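Local coordinates for protein adhesin (Neisseria meningitidis, PDB 5MY7) that probably serves as an adhesin and antigen of the meningococcus and as an inhibitor of lysozyme, at residues S60-N64 / G65-Q69. Residues are numbered along the deposited sequence; the frame is centred on the assembly and turned at random.
Sequences SAVIN and GKRVQ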
loop_
_atom_site.group_PDB
_atom_site.type_symbol
_atom_site.label_atom_id
_atom_site.label_comp_id
_atom_site.label_asym_id
_atom_site.label_seq_id
_atom_site.Cartn_x
_atom_site.Cartn_y
_atom_site.Cartn_z
ATOM N N SER A 60 4.258 -4.145 1.744
ATOM C CA SER A 60 4.572 -5.435 1.076
ATOM C C SER A 60 3.235 -6.168 0.817
ATOM O O SER A 60 2.536 -6.548 1.778
ATOM C CB SER A 60 5.533 -6.275 1.982
ATOM O OG SER A 60 5.813 -7.524 1.417
ATOM N N ALA A 61 2.886 -6.363 -0.461
ATOM C CA ALA A 61 1.576 -6.968 -0.869
ATOM C C ALA A 61 1.868 -8.321 -1.514
ATOM O O ALA A 61 2.838 -8.469 -2.285
ATOM C CB ALA A 61 0.908 -6.071 -1.914
ATOM N N VAL A 62 1.035 -9.324 -1.211
ATOM C CA VAL A 62 1.203 -10.616 -1.876
ATOM C C VAL A 62 0.313 -10.602 -3.138
ATOM O O VAL A 62 -0.916 -10.493 -3.028
ATOM C CB VAL A 62 0.832 -11.786 -0.921
ATOM C CG1 VAL A 62 1.007 -13.083 -1.682
ATOM C CG2 VAL A 62 1.741 -11.731 0.310
ATOM N N ILE A 63 0.934 -10.651 -4.324
ATOM C CA ILE A 63 0.241 -10.527 -5.614
ATOM C C ILE A 63 0.606 -11.796 -6.421
ATOM O O ILE A 63 1.818 -12.097 -6.624
ATOM C CB ILE A 63 0.620 -9.217 -6.371
ATOM C CG1 ILE A 63 0.275 -8.006 -5.483
ATOM C CG2 ILE A 63 -0.084 -9.196 -7.745
ATOM C CD1 ILE A 63 0.799 -6.681 -6.074
ATOM N N ASN A 64 -0.388 -12.596 -6.787
ATOM C CA ASN A 64 -0.138 -13.971 -7.399
ATOM C C ASN A 64 0.843 -14.809 -6.617
ATOM O O ASN A 64 1.691 -15.537 -7.171
ATOM C CB ASN A 64 0.345 -13.772 -8.817
ATOM C CG ASN A 64 -0.699 -13.099 -9.698
ATOM O OD1 ASN A 64 -0.410 -12.170 -10.467
ATOM N ND2 ASN A 64 -1.916 -13.555 -9.599
ATOM N N GLY A 65 0.712 -14.777 -5.302
ATOM C CA GLY A 65 1.559 -15.611 -4.492
ATOM C C GLY A 65 2.953 -15.126 -4.230
ATOM O O GLY A 65 3.647 -15.734 -3.418
ATOM N N LYS A 66 3.329 -13.955 -4.785
ATOM C CA LYS A 66 4.655 -13.401 -4.654
ATOM C C LYS A 66 4.615 -12.125 -3.804
ATOM O O LYS A 66 3.749 -11.221 -3.997
ATOM C CB LYS A 66 5.226 -13.095 -6.028
ATOM C CG LYS A 66 6.604 -12.423 -5.934
ATOM C CD LYS A 66 7.238 -12.086 -7.268
ATOM C CE LYS A 66 8.584 -11.392 -7.135
ATOM N NZ LYS A 66 9.591 -12.219 -6.389
ATOM N N ARG A 67 5.561 -12.036 -2.862
ATOM C CA ARG A 67 5.684 -10.871 -2.012
ATOM C C ARG A 67 6.348 -9.729 -2.864
ATOM O O ARG A 67 7.477 -9.884 -3.369
ATOM C CB ARG A 67 6.460 -11.220 -0.753
ATOM C CG ARG A 67 6.428 -10.168 0.288
ATOM C CD ARG A 67 6.738 -10.691 1.703
ATOM N NE ARG A 67 5.621 -11.437 2.337
ATOM C CZ ARG A 67 4.428 -10.926 2.721
ATOM N NH1 ARG A 67 4.075 -9.603 2.548
ATOM N NH2 ARG A 67 3.555 -11.774 3.286
ATOM N N VAL A 68 5.616 -8.631 -2.991
ATOM C CA VAL A 68 6.082 -7.391 -3.713
ATOM C C VAL A 68 6.311 -6.281 -2.698
ATOM O O VAL A 68 5.335 -5.757 -2.138
ATOM C CB VAL A 68 5.050 -6.993 -4.791
ATOM C CG1 VAL A 68 5.469 -5.712 -5.540
ATOM C CG2 VAL A 68 4.828 -8.178 -5.769
ATOM N N GLN A 69 7.589 -5.967 -2.425
ATOM C CA GLN A 69 7.913 -4.926 -1.421
ATOM C C GLN A 69 8.084 -3.552 -2.105
ATOM O O GLN A 69 8.866 -3.405 -3.040
ATOM C CB GLN A 69 9.176 -5.293 -0.579
ATOM C CG GLN A 69 9.376 -4.265 0.565
ATOM C CD GLN A 69 10.277 -4.666 1.700
ATOM O OE1 GLN A 69 10.330 -5.825 2.115
ATOM N NE2 GLN A 69 10.969 -3.688 2.245
HETATM O O HOH W 1 1.353 -9.185 3.388
HETATM O O HOH W 2 8.564 -8.066 2.022
#
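Arg67 reaches back across a beta hairpin with a two-residue turn to Ser60, tying strand 56-63 to strand 66-71, the latter an outermost strand of a four-stranded antiparallel sheet. Ala61 with Val68 and Ile63 with Lys66 are hydrogen-bonded pairs, each closed by two backbone bonds, and a type I' turn from Ile63 to Lys66 places Asn64 and Gly65 at its corners, both with positive phi. The close-fitting part is the cluster of Ser60, Val62 and Arg67, on the face that also carries Gln69. Bending of the arginine chain at chi3 (-76°) turns the guanidinium back over the neighbouring strand, where Val62 CG2 sits over one face, off-centre, 3.5 Å from Arg67 NH2. Lys45 NZ lies near this same NH2, a like-charge proximity that may be unfavourable. Between the two strands the side chains of Ile63 and Val68 meet more loosely, Ile63 CD1 standing 4.3 Å from Val68 CG2; both also touch Tyr90, and Ile63 is buried. The solvent side includes the exposed turn, Lys66 and Gln69, whose OE1 reaches Ser60 OG through one water; Arg67 itself is exposed. Arg67 NH1 donates a nearly straight bond (172°) to Ser60 OG at 2.9 Å, the oxygen lying only 2° out of the guanidinium plane.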